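Local coordinates for spherulin-4 (Aspergillus clavatus, PDB 5C5G), which is a fungal glycoside hydrolase with a (beta/alpha) barrel fold, probably acting on galactosaminogalactan during its biosynthesis, at residues 195-206 against 221-232. Numbering follows the deposited sequence.
Sequences RDQLCAVIHSVP and VRQVADEIFITH
Strands 198-203 and 227-230 run parallel with their axes 4.7 Å apart, the seventh and eighth staves of the closed barrel, joined through helix 212-224 as a beta-alpha-beta unit. Ala200 N-H goes to Glu227 O and Ala200 O accepts from Phe229 N; Ile202 repeats this with Phe229 O and with Thr231 N, just past the strand, and the straightest bond, Ile202 N to Phe229 O, measures 2.9 Å with an angle of 171° at the hydrogen. The pairing outlasts the strands, since Val205 N still reaches Thr231 O. On the helix-facing side of the sheet, Ala200 CB lies 3.8 Å from Val221 CG1, while Ile202 CD1 and Val221 CG2 meet tip to tip. The opposite face carries Cys199, Val201, Glu227 and Phe229 into the barrel; Val201 CG1 comes to the edge of the Phe229 ring, and Val201 also packs on Glu172, one of the residues that bind N-acetyl-D-galactosamine. Near the strands' C-terminal ends, Val205 CB sits over one face of His232 in a CH-pi contact, 4.0 Å from the ring centroid, and NE2 of that ring is bound by Val209 O. At the other end Arg195 bends at chi3 (-62°), turning its guanidinium back so that NE and NH2 grip the single oxygen Arg222 O, which lies nearly in the guanidinium plane. Its NH1 forms a salt bridge to Asp226 OD1 at 3.0 Å, meeting the carboxylate from above its plane, with the two planes 81° apart. Arg195 thus bonds both to the last turn of helix 212-224 and to Asp226, just ahead of strand 227-230. Asp226 OD2 pairs with Lys9, and a water donates to both Asp196 OD1 and Asp226 OD1, whose separation is 3.9 Å. Two carboxylates this close would raise each other's proton affinity, but Arg195, Lys9 and the bridging water probably offset that and favour the charged forms.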
ATOM      1  N   ARG A 195      -5.812 -11.705  -9.301  1.00 10.28           N
ATOM      2  CA  ARG A 195      -6.139 -10.436  -8.666  1.00  9.78           C
ATOM      3  C   ARG A 195      -5.622 -10.343  -7.229  1.00  9.39           C
ATOM      4  O   ARG A 195      -5.282  -9.248  -6.784  1.00  9.75           O
ATOM      5  CB  ARG A 195      -7.660 -10.157  -8.701  1.00 10.34           C
ATOM      6  CG  ARG A 195      -8.507 -11.146  -7.916  1.00 11.21           C
ATOM      7  CD  ARG A 195      -9.984 -10.804  -7.957  1.00 10.79           C
ATOM      8  NE  ARG A 195     -10.312  -9.506  -7.354  1.00 10.67           N
ATOM      9  CZ  ARG A 195     -10.304  -9.245  -6.043  1.00 11.12           C
ATOM     10  NH1 ARG A 195      -9.952 -10.183  -5.169  1.00 12.14           N
ATOM     11  NH2 ARG A 195     -10.639  -8.050  -5.603  1.00 11.12           N
ATOM     12  N   ASP A 196      -5.565 -11.460  -6.505  1.00  9.68           N
ATOM     13  CA  ASP A 196      -5.101 -11.456  -5.118  1.00 11.20           C
ATOM     14  C   ASP A 196      -3.651 -11.001  -4.983  1.00 10.01           C
ATOM     15  O   ASP A 196      -3.228 -10.633  -3.901  1.00 12.51           O
ATOM     16  CB  ASP A 196      -5.262 -12.837  -4.479  1.00 12.54           C
ATOM     17  CG  ASP A 196      -6.711 -13.224  -4.243  1.00 14.02           C
ATOM     18  OD1 ASP A 196      -7.608 -12.382  -4.428  1.00 16.72           O
ATOM     19  OD2 ASP A 196      -6.946 -14.394  -3.852  1.00 18.34           O
ATOM     20  N   GLN A 197      -2.898 -11.051  -6.066  1.00  9.22           N
ATOM     21  CA  GLN A 197      -1.503 -10.626  -6.080  1.00  9.45           C
ATOM     22  C   GLN A 197      -1.296  -9.156  -6.408  1.00  8.83           C
ATOM     23  O   GLN A 197      -0.160  -8.700  -6.382  1.00  9.70           O
ATOM     24  CB  GLN A 197      -0.747 -11.448  -7.115  1.00 10.32           C
ATOM     25  CG  GLN A 197      -0.767 -12.916  -6.826  1.00 11.01           C
ATOM     26  CD  GLN A 197      -0.057 -13.682  -7.899  1.00 12.57           C
ATOM     27  OE1 GLN A 197      -0.524 -13.746  -9.024  1.00 13.90           O
ATOM     28  NE2 GLN A 197       1.107 -14.215  -7.582  1.00 13.34           N
ATOM     29  N   LEU A 198      -2.364  -8.444  -6.776  1.00  8.74           N
ATOM     30  CA  LEU A 198      -2.235  -7.170  -7.473  1.00  9.10           C
ATOM     31  C   LEU A 198      -2.904  -6.019  -6.758  1.00  9.39           C
ATOM     32  O   LEU A 198      -3.981  -6.154  -6.154  1.00  9.92           O
ATOM     33  CB  LEU A 198      -2.850  -7.288  -8.864  1.00  9.75           C
ATOM     34  CG  LEU A 198      -2.345  -8.458  -9.716  1.00 10.16           C
ATOM     35  CD1 LEU A 198      -3.084  -8.471 -11.051  1.00 11.84           C
ATOM     36  CD2 LEU A 198      -0.849  -8.404  -9.915  1.00 10.38           C
ATOM     37  N   CYS A 199      -2.251  -4.866  -6.857  1.00  8.98           N
ATOM     38  CA  CYS A 199      -2.764  -3.613  -6.329  1.00  8.20           C
ATOM     39  C   CYS A 199      -2.784  -2.575  -7.431  1.00  8.55           C
ATOM     40  O   CYS A 199      -1.912  -2.549  -8.306  1.00  9.15           O
ATOM     41  CB  CYS A 199      -1.883  -3.131  -5.175  1.00  8.71           C
ATOM     42  SG  CYS A 199      -2.279  -1.537  -4.492  1.00 12.83           S
ATOM     43  N   ALA A 200      -3.778  -1.700  -7.370  1.00  8.84           N
ATOM     44  CA  ALA A 200      -3.941  -0.603  -8.311  1.00  8.99           C
ATOM     45  C   ALA A 200      -4.055   0.706  -7.557  1.00  8.97           C
ATOM     46  O   ALA A 200      -4.865   0.824  -6.635  1.00  9.34           O
ATOM     47  CB  ALA A 200      -5.168  -0.796  -9.161  1.00 10.56           C
ATOM     48  N   VAL A 201      -3.280   1.688  -8.002  1.00  8.67           N
ATOM     49  CA  VAL A 201      -3.292   3.033  -7.463  1.00  9.01           C
ATOM     50  C   VAL A 201      -3.627   3.992  -8.605  1.00  8.95           C
ATOM     51  O   VAL A 201      -2.849   4.128  -9.560  1.00  9.94           O
ATOM     52  CB  VAL A 201      -1.929   3.386  -6.864  1.00 10.18           C
ATOM     53  CG1 VAL A 201      -1.864   4.858  -6.477  1.00 11.29           C
ATOM     54  CG2 VAL A 201      -1.648   2.532  -5.640  1.00 10.98           C
ATOM     55  N   ILE A 202      -4.769   4.653  -8.494  1.00  8.58           N
ATOM     56  CA  ILE A 202      -5.242   5.562  -9.526  1.00  9.48           C
ATOM     57  C   ILE A 202      -5.485   6.910  -8.882  1.00 10.41           C
ATOM     58  O   ILE A 202      -6.385   7.052  -8.066  1.00 11.05           O
ATOM     59  CB  ILE A 202      -6.543   5.073 -10.185  1.00  9.96           C
ATOM     60  CG1 ILE A 202      -6.391   3.639 -10.700  1.00 11.09           C
ATOM     61  CG2 ILE A 202      -6.949   5.998 -11.327  1.00 11.16           C
ATOM     62  CD1 ILE A 202      -7.719   2.998 -11.094  1.00 12.96           C
ATOM     63  N   HIS A 203      -4.692   7.901  -9.261  1.00  9.67           N
ATOM     64  CA  HIS A 203      -4.860   9.248  -8.748  1.00  9.98           C
ATOM     65  C   HIS A 203      -5.328  10.170  -9.862  1.00 10.93           C
ATOM     66  O   HIS A 203      -5.512   9.740 -11.005  1.00 10.65           O
ATOM     67  CB  HIS A 203      -3.577   9.737  -8.080  1.00 10.43           C
ATOM     68  CG  HIS A 203      -2.359   9.673  -8.943  1.00 10.87           C
ATOM     69  ND1 HIS A 203      -2.162  10.494 -10.032  1.00 11.48           N
ATOM     70  CD2 HIS A 203      -1.255   8.896  -8.849  1.00 11.31           C
ATOM     71  CE1 HIS A 203      -0.989  10.216 -10.576  1.00 11.99           C
ATOM     72  NE2 HIS A 203      -0.419   9.250  -9.876  1.00 11.95           N
ATOM     73  N   SER A 204      -5.547  11.437  -9.533  1.00 11.76           N
ATOM     74  CA  SER A 204      -5.894  12.441 -10.532  1.00 12.68           C
ATOM     75  C   SER A 204      -7.190  12.082 -11.245  1.00 11.79           C
ATOM     76  O   SER A 204      -7.381  12.418 -12.422  1.00 13.44           O
ATOM     77  CB  SER A 204      -4.745  12.619 -11.534  1.00 13.76           C
ATOM     78  OG  SER A 204      -3.509  12.804 -10.837  1.00 14.64           O
ATOM     79  N   VAL A 205      -8.108  11.444 -10.539  1.00 11.55           N
ATOM     80  CA  VAL A 205      -9.418  11.169 -11.127  1.00 11.45           C
ATOM     81  C   VAL A 205     -10.203  12.484 -11.240  1.00 13.15           C
ATOM     82  O   VAL A 205     -10.307  13.228 -10.265  1.00 13.61           O
ATOM     83  CB  VAL A 205     -10.200  10.179 -10.272  1.00 10.93           C
ATOM     84  CG1 VAL A 205     -11.542   9.875 -10.908  1.00 12.51           C
ATOM     85  CG2 VAL A 205      -9.415   8.889 -10.099  1.00 11.67           C
ATOM     86  N   PRO A 206     -10.743  12.797 -12.435  1.00 14.16           N
ATOM     87  CA  PRO A 206     -11.534  14.021 -12.574  1.00 14.01           C
ATOM     88  C   PRO A 206     -12.715  14.013 -11.619  1.00 14.20           C
ATOM     89  O   PRO A 206     -13.305  12.966 -11.364  1.00 13.37           O
ATOM     90  CB  PRO A 206     -12.045  13.955 -14.017  1.00 18.23           C
ATOM     91  CG  PRO A 206     -11.109  13.057 -14.725  1.00 18.07           C
ATOM     92  CD  PRO A 206     -10.617  12.071 -13.710  1.00 15.15           C
ATOM     93  N   VAL A 221     -12.258  -1.983 -11.175  1.00  9.40           N
ATOM     94  CA  VAL A 221     -10.946  -2.249 -10.600  1.00  9.03           C
ATOM     95  C   VAL A 221     -11.004  -3.426  -9.621  1.00  8.42           C
ATOM     96  O   VAL A 221     -10.079  -4.226  -9.574  1.00  9.34           O
ATOM     97  CB  VAL A 221     -10.335  -0.964  -9.977  1.00  9.61           C
ATOM     98  CG1 VAL A 221      -8.949  -1.221  -9.448  1.00  9.82           C
ATOM     99  CG2 VAL A 221     -10.275   0.164 -11.027  1.00 10.64           C
ATOM    100  N   ARG A 222     -12.088  -3.542  -8.861  1.00  9.00           N
ATOM    101  CA  ARG A 222     -12.236  -4.668  -7.947  1.00  9.28           C
ATOM    102  C   ARG A 222     -12.115  -6.001  -8.662  1.00  9.22           C
ATOM    103  O   ARG A 222     -11.671  -6.984  -8.080  1.00  9.93           O
ATOM    104  CB  ARG A 222     -13.566  -4.571  -7.172  1.00  9.99           C
ATOM    105  CG  ARG A 222     -13.484  -3.613  -5.988  1.00 10.19           C
ATOM    106  CD  ARG A 222     -14.799  -3.351  -5.319  1.00 10.34           C
ATOM    107  NE  ARG A 222     -15.390  -4.565  -4.789  1.00 10.57           N
ATOM    108  CZ  ARG A 222     -16.415  -4.576  -3.953  1.00 11.59           C
ATOM    109  NH1 ARG A 222     -16.947  -3.439  -3.509  1.00 12.64           N
ATOM    110  NH2 ARG A 222     -16.925  -5.731  -3.574  1.00 11.91           N
ATOM    111  N   GLN A 223     -12.535  -6.067  -9.917  1.00  9.83           N
ATOM    112  CA  GLN A 223     -12.460  -7.326 -10.618  1.00 10.75           C
ATOM    113  C   GLN A 223     -11.029  -7.816 -10.788  1.00 10.32           C
ATOM    114  O   GLN A 223     -10.796  -9.029 -10.825  1.00 12.48           O
ATOM    115  CB  GLN A 223     -13.103  -7.199 -11.984  1.00 13.94           C
ATOM    116  CG  GLN A 223     -13.280  -8.525 -12.700  1.00 24.83           C
ATOM    117  CD  GLN A 223     -14.046  -8.390 -14.006  1.00 44.60           C
ATOM    118  OE1 GLN A 223     -13.972  -7.362 -14.682  1.00 50.50           O
ATOM    119  NE2 GLN A 223     -14.798  -9.429 -14.360  1.00 44.05           N
ATOM    120  N   VAL A 224     -10.095  -6.883 -10.905  1.00  9.89           N
ATOM    121  CA  VAL A 224      -8.734  -7.207 -11.323  1.00 11.20           C
ATOM    122  C   VAL A 224      -7.666  -6.983 -10.263  1.00  9.96           C
ATOM    123  O   VAL A 224      -6.544  -7.459 -10.444  1.00 10.17           O
ATOM    124  CB  VAL A 224      -8.333  -6.456 -12.625  1.00 12.03           C
ATOM    125  CG1 VAL A 224      -9.185  -6.920 -13.776  1.00 13.13           C
ATOM    126  CG2 VAL A 224      -8.433  -4.964 -12.460  1.00 11.46           C
ATOM    127  N   ALA A 225      -7.982  -6.287  -9.171  1.00  8.91           N
ATOM    128  CA  ALA A 225      -6.979  -5.964  -8.158  1.00  8.96           C
ATOM    129  C   ALA A 225      -7.566  -6.094  -6.764  1.00  8.66           C
ATOM    130  O   ALA A 225      -8.611  -5.506  -6.463  1.00  9.71           O
ATOM    131  CB  ALA A 225      -6.455  -4.558  -8.355  1.00  9.86           C
ATOM    132  N   ASP A 226      -6.894  -6.849  -5.906  1.00  8.72           N
ATOM    133  CA  ASP A 226      -7.385  -7.105  -4.555  1.00  8.95           C
ATOM    134  C   ASP A 226      -7.041  -5.990  -3.579  1.00  8.68           C
ATOM    135  O   ASP A 226      -7.519  -6.026  -2.451  1.00  9.83           O
ATOM    136  CB  ASP A 226      -6.819  -8.423  -4.044  1.00 10.76           C
ATOM    137  CG  ASP A 226      -7.465  -8.895  -2.759  1.00 12.22           C
ATOM    138  OD1 ASP A 226      -8.708  -9.051  -2.742  1.00 13.29           O
ATOM    139  OD2 ASP A 226      -6.722  -9.148  -1.776  1.00 13.66           O
ATOM    140  N   GLU A 227      -6.234  -5.008  -3.985  1.00  9.02           N
ATOM    141  CA  GLU A 227      -5.980  -3.822  -3.161  1.00  8.21           C
ATOM    142  C   GLU A 227      -6.048  -2.612  -4.061  1.00  9.02           C
ATOM    143  O   GLU A 227      -5.509  -2.652  -5.163  1.00  8.91           O
ATOM    144  CB  GLU A 227      -4.632  -3.882  -2.430  1.00 10.40           C
ATOM    145  CG  GLU A 227      -4.332  -5.260  -1.855  1.00 12.60           C
ATOM    146  CD  GLU A 227      -3.467  -5.274  -0.619  1.00 14.02           C
ATOM    147  OE1 GLU A 227      -3.453  -4.263   0.124  1.00 15.21           O
ATOM    148  OE2 GLU A 227      -2.823  -6.309  -0.383  1.00 15.49           O
ATOM    149  N   ILE A 228      -6.732  -1.555  -3.619  1.00  8.11           N
ATOM    150  CA  ILE A 228      -7.037  -0.419  -4.478  1.00  7.22           C
ATOM    151  C   ILE A 228      -6.952   0.897  -3.705  1.00  7.82           C
ATOM    152  O   ILE A 228      -7.474   0.996  -2.594  1.00  8.60           O
ATOM    153  CB  ILE A 228      -8.465  -0.533  -5.036  1.00  8.72           C
ATOM    154  CG1 ILE A 228      -8.647  -1.850  -5.791  1.00  9.34           C
ATOM    155  CG2 ILE A 228      -8.791   0.665  -5.914  1.00  9.31           C
ATOM    156  CD1 ILE A 228     -10.071  -2.124  -6.201  1.00  9.46           C
ATOM    157  N   PHE A 229      -6.319   1.892  -4.321  1.00  8.53           N
ATOM    158  CA  PHE A 229      -6.407   3.279  -3.876  1.00  8.62           C
ATOM    159  C   PHE A 229      -6.863   4.106  -5.063  1.00  8.96           C
ATOM    160  O   PHE A 229      -6.279   4.012  -6.146  1.00  9.20           O
ATOM    161  CB  PHE A 229      -5.047   3.790  -3.430  1.00  8.80           C
ATOM    162  CG  PHE A 229      -5.059   5.206  -2.908  1.00  8.36           C
ATOM    163  CD1 PHE A 229      -5.799   5.539  -1.786  1.00  9.90           C
ATOM    164  CD2 PHE A 229      -4.294   6.195  -3.516  1.00 10.10           C
ATOM    165  CE1 PHE A 229      -5.795   6.859  -1.300  1.00 11.55           C
ATOM    166  CE2 PHE A 229      -4.283   7.498  -3.025  1.00 10.46           C
ATOM    167  CZ  PHE A 229      -5.024   7.821  -1.925  1.00 11.24           C
ATOM    168  N   ILE A 230      -7.919   4.899  -4.873  1.00  9.09           N
ATOM    169  CA  ILE A 230      -8.418   5.818  -5.886  1.00  8.82           C
ATOM    170  C   ILE A 230      -8.566   7.178  -5.231  1.00  9.63           C
ATOM    171  O   ILE A 230      -9.131   7.269  -4.142  1.00  9.96           O
ATOM    172  CB  ILE A 230      -9.771   5.356  -6.447  1.00  9.28           C
ATOM    173  CG1 ILE A 230      -9.558   4.098  -7.283  1.00 10.69           C
ATOM    174  CG2 ILE A 230     -10.404   6.453  -7.309  1.00 12.49           C
ATOM    175  CD1 ILE A 230     -10.854   3.384  -7.692  1.00 11.21           C
ATOM    176  N   THR A 231      -8.053   8.226  -5.878  1.00  9.58           N
ATOM    177  CA  THR A 231      -8.213   9.573  -5.374  1.00  9.73           C
ATOM    178  C   THR A 231      -8.381  10.572  -6.489  1.00  9.77           C
ATOM    179  O   THR A 231      -7.866  10.416  -7.601  1.00 10.31           O
ATOM    180  CB  THR A 231      -7.042   9.988  -4.486  1.00  9.95           C
ATOM    181  OG1 THR A 231      -7.293  11.311  -4.013  1.00 11.48           O
ATOM    182  CG2 THR A 231      -5.710   9.953  -5.222  1.00  9.77           C
ATOM    183  N   HIS A 232      -9.155  11.602  -6.175  1.00 10.94           N
ATOM    184  CA  HIS A 232      -9.430  12.689  -7.094  1.00 12.20           C
ATOM    185  C   HIS A 232      -8.411  13.817  -6.971  1.00 13.03           C
ATOM    186  O   HIS A 232      -8.509  14.792  -7.690  1.00 16.58           O
ATOM    187  CB  HIS A 232     -10.855  13.196  -6.878  1.00 13.38           C
ATOM    188  CG  HIS A 232     -11.897  12.177  -7.222  1.00 12.02           C
ATOM    189  ND1 HIS A 232     -12.223  11.131  -6.388  1.00 12.95           N
ATOM    190  CD2 HIS A 232     -12.673  12.048  -8.323  1.00 13.99           C
ATOM    191  CE1 HIS A 232     -13.172  10.406  -6.962  1.00 14.02           C
ATOM    192  NE2 HIS A 232     -13.454  10.934  -8.137  1.00 15.76           N
TER
HETATM  193  O   HOH W   1      -9.308 -12.058  -2.265  1.00 33.27           O